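Local coordinates for protein urea carboxylase (Thermus thermophilus, PDB 3OEP) that is of unknown function but resembles a fused KipI-KipA pair with cyclophilin-like domains, and is probably not the allophanate hydrolase it was once taken for, at residues D38-Y50 against G433-V445. Numbering follows the deposited sequence.
Sequences DAVPAYGVLYLEY and GEGLSEPTPLGGV
Pro-439 presses its ring against the hairpin of strands 38-42 and 45-50. Its CB lies 3.5 Å from Tyr-47 CB, and its CG lies 3.6 Å from Val-40 CG1. Both side chains run past the proline in the opposite direction. Pro-439 CD lies 4.0 Å from Ala-42 CB. Tyr-47 has CG anti to the backbone N (chi1 179°), which carries its ring along the 439-441 backbone. There its OH sits 3.7 Å from Pro-441 CB, with the two side chains at about a right angle. Tyr-6 of strand 3-8 meets the Tyr-47 ring and hydrogen-bonds to Pro-439 O.

At the type II' turn, Tyr-43 meets the corner at Leu-436. Leu-436 CD1 makes a CH-pi contact over one ring face, 4.1 Å from the centroid and 14° off the normal. Ser-437 O approaches the ring edge instead, 3.2 Å from Tyr-43 CE2. Water 2 joins Tyr-43 OH to Ser-437 N, and water 1 donates to both Ala-42 O and Ser-437 O. A leucine in place of Tyr-43 would probably leave Leu-436 without its aromatic face and water 2 without its hydroxyl partner.

The charged ends turn to other partners. Glu-438 forms a salt bridge with Arg-8, and Glu-49 one with Arg-249. The contact joins the N-terminal hairpin, part of the carboxyltransferase subdomain C and D homology region, to a segment of the subdomain A and B region. Apolar packing at the prolines and water bridging at the turn hold the two segments, without direct hydrogen bonds between them.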
ATOM      1  N   ASP A  38      11.668   5.282   3.429  1.00 15.63           N
ATOM      2  CA  ASP A  38      11.771   4.157   2.509  1.00 16.93           C
ATOM      3  C   ASP A  38      12.933   4.355   1.545  1.00 15.97           C
ATOM      4  O   ASP A  38      13.343   5.485   1.276  1.00 16.57           O
ATOM      5  CB  ASP A  38      10.469   3.999   1.706  1.00 15.64           C
ATOM      6  CG  ASP A  38       9.959   2.563   1.674  1.00 25.89           C
ATOM      7  OD1 ASP A  38      10.676   1.646   2.117  1.00 28.60           O
ATOM      8  OD2 ASP A  38       8.825   2.355   1.195  1.00 31.05           O
ATOM      9  N   ALA A  39      13.448   3.236   1.048  1.00 14.46           N
ATOM     10  CA  ALA A  39      14.475   3.208   0.015  1.00 14.57           C
ATOM     11  C   ALA A  39      14.101   2.062  -0.913  1.00 15.99           C
ATOM     12  O   ALA A  39      14.219   0.886  -0.546  1.00 18.68           O
ATOM     13  CB  ALA A  39      15.845   2.975   0.628  1.00 14.62           C
ATOM     14  N   VAL A  40      13.619   2.401  -2.103  1.00 13.96           N
ATOM     15  CA  VAL A  40      13.035   1.411  -2.998  1.00 12.88           C
ATOM     16  C   VAL A  40      13.758   1.385  -4.342  1.00 13.42           C
ATOM     17  O   VAL A  40      13.680   2.345  -5.113  1.00 13.80           O
ATOM     18  CB  VAL A  40      11.539   1.681  -3.243  1.00 11.15           C
ATOM     19  CG1 VAL A  40      10.915   0.508  -4.011  1.00 14.37           C
ATOM     20  CG2 VAL A  40      10.788   1.912  -1.918  1.00 11.53           C
ATOM     21  N   PRO A  41      14.461   0.282  -4.632  1.00 13.70           N
ATOM     22  CA  PRO A  41      15.094   0.153  -5.933  1.00 14.30           C
ATOM     23  C   PRO A  41      14.215  -0.619  -6.918  1.00 14.76           C
ATOM     24  O   PRO A  41      13.517  -1.558  -6.533  1.00 14.40           O
ATOM     25  CB  PRO A  41      16.358  -0.626  -5.605  1.00 15.39           C
ATOM     26  CG  PRO A  41      15.908  -1.575  -4.519  1.00 16.24           C
ATOM     27  CD  PRO A  41      14.831  -0.840  -3.740  1.00 13.36           C
ATOM     28  N   ALA A  42      14.232  -0.209  -8.178  1.00 12.80           N
ATOM     29  CA  ALA A  42      13.529  -0.927  -9.239  1.00 12.74           C
ATOM     30  C   ALA A  42      14.241  -0.619 -10.540  1.00 13.32           C
ATOM     31  O   ALA A  42      14.327   0.544 -10.937  1.00 13.75           O
ATOM     32  CB  ALA A  42      12.081  -0.482  -9.324  1.00 13.98           C
ATOM     33  N   TYR A  43      14.792  -1.648 -11.179  1.00 13.10           N
ATOM     34  CA  TYR A  43      15.607  -1.465 -12.375  1.00 12.85           C
ATOM     35  C   TYR A  43      16.717  -0.454 -12.053  1.00 13.89           C
ATOM     36  O   TYR A  43      17.386  -0.602 -11.031  1.00 14.92           O
ATOM     37  CB  TYR A  43      14.739  -1.052 -13.564  1.00 14.06           C
ATOM     38  CG  TYR A  43      13.538  -1.940 -13.728  1.00 16.95           C
ATOM     39  CD1 TYR A  43      13.644  -3.171 -14.356  1.00 19.73           C
ATOM     40  CD2 TYR A  43      12.293  -1.556 -13.231  1.00 20.17           C
ATOM     41  CE1 TYR A  43      12.538  -3.999 -14.491  1.00 19.69           C
ATOM     42  CE2 TYR A  43      11.190  -2.371 -13.365  1.00 22.30           C
ATOM     43  CZ  TYR A  43      11.321  -3.590 -13.996  1.00 19.93           C
ATOM     44  OH  TYR A  43      10.211  -4.381 -14.128  1.00 21.26           O
ATOM     45  N   GLY A  44      16.906   0.574 -12.878  1.00 16.30           N
ATOM     46  CA  GLY A  44      17.969   1.550 -12.630  1.00 16.06           C
ATOM     47  C   GLY A  44      17.581   2.721 -11.745  1.00 17.06           C
ATOM     48  O   GLY A  44      18.304   3.704 -11.684  1.00 18.79           O
ATOM     49  N   VAL A  45      16.449   2.622 -11.050  1.00 13.67           N
ATOM     50  CA  VAL A  45      15.915   3.739 -10.278  1.00 14.22           C
ATOM     51  C   VAL A  45      15.939   3.434  -8.787  1.00 14.64           C
ATOM     52  O   VAL A  45      15.628   2.311  -8.369  1.00 13.91           O
ATOM     53  CB  VAL A  45      14.464   4.035 -10.691  1.00 14.87           C
ATOM     54  CG1 VAL A  45      13.910   5.211  -9.903  1.00 19.09           C
ATOM     55  CG2 VAL A  45      14.386   4.308 -12.188  1.00 15.49           C
ATOM     56  N   LEU A  46      16.291   4.442  -7.990  1.00 14.07           N
ATOM     57  CA  LEU A  46      16.186   4.358  -6.538  1.00 13.46           C
ATOM     58  C   LEU A  46      15.310   5.502  -6.057  1.00 14.19           C
ATOM     59  O   LEU A  46      15.602   6.663  -6.331  1.00 14.75           O
ATOM     60  CB  LEU A  46      17.574   4.443  -5.893  1.00 16.04           C
ATOM     61  CG  LEU A  46      17.635   4.436  -4.365  1.00 17.18           C
ATOM     62  CD1 LEU A  46      16.998   3.175  -3.790  1.00 18.16           C
ATOM     63  CD2 LEU A  46      19.081   4.582  -3.901  1.00 19.64           C
ATOM     64  N   TYR A  47      14.220   5.167  -5.376  1.00 13.56           N
ATOM     65  CA  TYR A  47      13.338   6.158  -4.780  1.00 12.38           C
ATOM     66  C   TYR A  47      13.621   6.245  -3.286  1.00 13.57           C
ATOM     67  O   TYR A  47      13.615   5.229  -2.586  1.00 14.02           O
ATOM     68  CB  TYR A  47      11.879   5.775  -5.017  1.00 13.25           C
ATOM     69  CG  TYR A  47      10.885   6.744  -4.420  1.00 12.07           C
ATOM     70  CD1 TYR A  47      10.830   8.066  -4.855  1.00 14.81           C
ATOM     71  CD2 TYR A  47       9.994   6.347  -3.422  1.00 18.06           C
ATOM     72  CE1 TYR A  47       9.921   8.964  -4.315  1.00 15.68           C
ATOM     73  CE2 TYR A  47       9.076   7.253  -2.871  1.00 17.33           C
ATOM     74  CZ  TYR A  47       9.053   8.557  -3.327  1.00 19.67           C
ATOM     75  OH  TYR A  47       8.163   9.480  -2.816  1.00 21.45           O
ATOM     76  N   LEU A  48      13.866   7.456  -2.807  1.00 12.25           N
ATOM     77  CA  LEU A  48      14.116   7.689  -1.388  1.00 14.84           C
ATOM     78  C   LEU A  48      13.011   8.564  -0.837  1.00 16.32           C
ATOM     79  O   LEU A  48      12.714   9.624  -1.396  1.00 16.28           O
ATOM     80  CB  LEU A  48      15.478   8.354  -1.192  1.00 15.24           C
ATOM     81  CG  LEU A  48      16.684   7.558  -1.696  1.00 15.77           C
ATOM     82  CD1 LEU A  48      17.972   8.342  -1.476  1.00 18.05           C
ATOM     83  CD2 LEU A  48      16.758   6.183  -1.027  1.00 18.58           C
ATOM     84  N   GLU A  49      12.394   8.109   0.252  1.00 16.58           N
ATOM     85  CA  GLU A  49      11.334   8.845   0.917  1.00 16.85           C
ATOM     86  C   GLU A  49      11.812   9.190   2.324  1.00 17.51           C
ATOM     87  O   GLU A  49      12.397   8.354   3.011  1.00 17.84           O
ATOM     88  CB  GLU A  49      10.075   7.988   0.966  1.00 18.84           C
ATOM     89  CG  GLU A  49       8.792   8.751   1.173  1.00 23.31           C
ATOM     90  CD  GLU A  49       7.620   7.815   1.393  1.00 31.70           C
ATOM     91  OE1 GLU A  49       7.687   7.008   2.341  1.00 41.15           O
ATOM     92  OE2 GLU A  49       6.644   7.869   0.622  1.00 35.38           O
ATOM     93  N   TYR A  50      11.582  10.428   2.742  1.00 18.20           N
ATOM     94  CA  TYR A  50      12.134  10.902   4.000  1.00 19.33           C
ATOM     95  C   TYR A  50      11.242  11.954   4.647  1.00 20.25           C
ATOM     96  O   TYR A  50      10.441  12.607   3.976  1.00 20.94           O
ATOM     97  CB  TYR A  50      13.549  11.451   3.773  1.00 19.81           C
ATOM     98  CG  TYR A  50      13.587  12.647   2.849  1.00 19.17           C
ATOM     99  CD1 TYR A  50      13.517  12.489   1.471  1.00 19.43           C
ATOM    100  CD2 TYR A  50      13.663  13.939   3.358  1.00 21.10           C
ATOM    101  CE1 TYR A  50      13.535  13.586   0.622  1.00 23.90           C
ATOM    102  CE2 TYR A  50      13.681  15.044   2.520  1.00 23.27           C
ATOM    103  CZ  TYR A  50      13.618  14.860   1.152  1.00 24.36           C
ATOM    104  OH  TYR A  50      13.638  15.953   0.314  1.00 26.80           O
ATOM    105  N   GLY A 433       0.775   8.207 -19.765  1.00 20.35           N
ATOM    106  CA  GLY A 433       1.820   7.379 -20.348  1.00 21.65           C
ATOM    107  C   GLY A 433       2.083   6.130 -19.540  1.00 21.77           C
ATOM    108  O   GLY A 433       1.497   5.926 -18.477  1.00 18.72           O
ATOM    109  N   GLU A 434       2.966   5.290 -20.065  1.00 23.03           N
ATOM    110  CA  GLU A 434       3.352   4.057 -19.399  1.00 23.05           C
ATOM    111  C   GLU A 434       4.793   3.712 -19.753  1.00 25.95           C
ATOM    112  O   GLU A 434       5.234   3.942 -20.882  1.00 26.58           O
ATOM    113  CB  GLU A 434       2.425   2.914 -19.816  1.00 24.21           C
ATOM    114  CG  GLU A 434       2.654   1.628 -19.042  1.00 29.00           C
ATOM    115  CD  GLU A 434       1.645   0.546 -19.367  1.00 36.13           C
ATOM    116  OE1 GLU A 434       0.994   0.624 -20.433  1.00 39.41           O
ATOM    117  OE2 GLU A 434       1.514  -0.394 -18.554  1.00 39.17           O
ATOM    118  N   GLY A 435       5.512   3.157 -18.783  1.00 24.18           N
ATOM    119  CA  GLY A 435       6.895   2.714 -18.973  1.00 24.82           C
ATOM    120  C   GLY A 435       7.204   1.597 -17.996  1.00 23.65           C
ATOM    121  O   GLY A 435       6.286   1.014 -17.423  1.00 21.79           O
ATOM    122  N   LEU A 436       8.488   1.288 -17.802  1.00 24.45           N
ATOM    123  CA  LEU A 436       8.877   0.292 -16.799  1.00 25.59           C
ATOM    124  C   LEU A 436       8.395   0.730 -15.424  1.00 23.31           C
ATOM    125  O   LEU A 436       8.334   1.927 -15.131  1.00 23.08           O
ATOM    126  CB  LEU A 436      10.400   0.082 -16.747  1.00 27.37           C
ATOM    127  CG  LEU A 436      11.060  -0.896 -17.719  1.00 30.86           C
ATOM    128  CD1 LEU A 436      12.567  -0.870 -17.491  1.00 33.47           C
ATOM    129  CD2 LEU A 436      10.524  -2.312 -17.572  1.00 30.73           C
ATOM    130  N   SER A 437       8.053  -0.241 -14.586  1.00 23.08           N
ATOM    131  CA  SER A 437       7.559   0.061 -13.251  1.00 21.07           C
ATOM    132  C   SER A 437       8.638   0.753 -12.433  1.00 19.90           C
ATOM    133  O   SER A 437       9.816   0.381 -12.487  1.00 18.45           O
ATOM    134  CB  SER A 437       7.097  -1.205 -12.529  1.00 23.68           C
ATOM    135  OG  SER A 437       5.912  -1.708 -13.114  1.00 31.95           O
ATOM    136  N   GLU A 438       8.235   1.789 -11.714  1.00 16.68           N
ATOM    137  CA  GLU A 438       9.112   2.428 -10.754  1.00 16.30           C
ATOM    138  C   GLU A 438       8.354   2.650  -9.456  1.00 15.60           C
ATOM    139  O   GLU A 438       7.122   2.545  -9.427  1.00 14.86           O
ATOM    140  CB  GLU A 438       9.678   3.733 -11.325  1.00 19.71           C
ATOM    141  CG  GLU A 438       8.700   4.879 -11.411  1.00 22.10           C
ATOM    142  CD  GLU A 438       9.351   6.166 -11.896  1.00 27.76           C
ATOM    143  OE1 GLU A 438       8.791   7.248 -11.624  1.00 33.15           O
ATOM    144  OE2 GLU A 438      10.415   6.089 -12.538  1.00 28.21           O
ATOM    145  N   PRO A 439       9.086   2.922  -8.366  1.00 12.53           N
ATOM    146  CA  PRO A 439       8.444   3.099  -7.079  1.00 12.76           C
ATOM    147  C   PRO A 439       7.425   4.228  -7.094  1.00 13.75           C
ATOM    148  O   PRO A 439       7.677   5.294  -7.669  1.00 14.94           O
ATOM    149  CB  PRO A 439       9.610   3.428  -6.148  1.00 13.33           C
ATOM    150  CG  PRO A 439      10.800   2.827  -6.824  1.00 13.97           C
ATOM    151  CD  PRO A 439      10.554   3.011  -8.263  1.00 14.13           C
ATOM    152  N   THR A 440       6.283   3.981  -6.466  1.00 13.03           N
ATOM    153  CA  THR A 440       5.191   4.944  -6.444  1.00 13.22           C
ATOM    154  C   THR A 440       5.407   5.991  -5.348  1.00 14.89           C
ATOM    155  O   THR A 440       5.794   5.652  -4.230  1.00 15.27           O
ATOM    156  CB  THR A 440       3.853   4.244  -6.205  1.00 12.96           C
ATOM    157  OG1 THR A 440       3.937   3.455  -5.016  1.00 16.69           O
ATOM    158  CG2 THR A 440       3.516   3.344  -7.394  1.00 13.43           C
ATOM    159  N   PRO A 441       5.167   7.270  -5.674  1.00 16.19           N
ATOM    160  CA  PRO A 441       5.246   8.343  -4.682  1.00 16.80           C
ATOM    161  C   PRO A 441       3.898   8.579  -4.011  1.00 16.04           C
ATOM    162  O   PRO A 441       2.883   8.542  -4.692  1.00 15.30           O
ATOM    163  CB  PRO A 441       5.632   9.550  -5.534  1.00 16.09           C
ATOM    164  CG  PRO A 441       5.001   9.301  -6.857  1.00 18.94           C
ATOM    165  CD  PRO A 441       4.893   7.794  -7.022  1.00 14.84           C
ATOM    166  N   LEU A 442       3.883   8.813  -2.698  1.00 18.15           N
ATOM    167  CA  LEU A 442       2.632   9.122  -1.993  1.00 18.67           C
ATOM    168  C   LEU A 442       2.078  10.438  -2.536  1.00 16.12           C
ATOM    169  O   LEU A 442       2.804  11.427  -2.624  1.00 18.99           O
ATOM    170  CB  LEU A 442       2.857   9.220  -0.480  1.00 20.04           C
ATOM    171  CG  LEU A 442       1.623   9.346   0.418  1.00 24.11           C
ATOM    172  CD1 LEU A 442       0.720   8.119   0.301  1.00 23.37           C
ATOM    173  CD2 LEU A 442       2.049   9.560   1.869  1.00 25.81           C
ATOM    174  N   GLY A 443       0.807  10.439  -2.925  1.00 14.83           N
ATOM    175  CA  GLY A 443       0.189  11.616  -3.523  1.00 14.65           C
ATOM    176  C   GLY A 443       0.405  11.706  -5.020  1.00 12.84           C
ATOM    177  O   GLY A 443      -0.036  12.661  -5.654  1.00 13.05           O
ATOM    178  N   GLY A 444       1.067  10.707  -5.601  1.00 13.21           N
ATOM    179  CA  GLY A 444       1.251  10.670  -7.047  1.00 13.41           C
ATOM    180  C   GLY A 444      -0.069  10.719  -7.798  1.00 13.17           C
ATOM    181  O   GLY A 444      -1.013  10.005  -7.450  1.00 13.55           O
ATOM    182  N   VAL A 445      -0.141  11.565  -8.822  1.00 12.31           N
ATOM    183  CA  VAL A 445      -1.308  11.625  -9.686  1.00 13.26           C
ATOM    184  C   VAL A 445      -0.990  10.746 -10.892  1.00 14.56           C
ATOM    185  O   VAL A 445      -0.268  11.151 -11.801  1.00 14.62           O
ATOM    186  CB  VAL A 445      -1.657  13.059 -10.117  1.00 14.13           C
ATOM    187  CG1 VAL A 445      -2.914  13.067 -10.987  1.00 13.90           C
ATOM    188  CG2 VAL A 445      -1.842  13.951  -8.886  1.00 13.94           C
TER
HETATM  189  O   HOH W   1      12.214   1.805 -12.484  1.00 20.40           O
HETATM  190  O   HOH W   2       7.912  -3.163 -15.165  1.00 25.74           O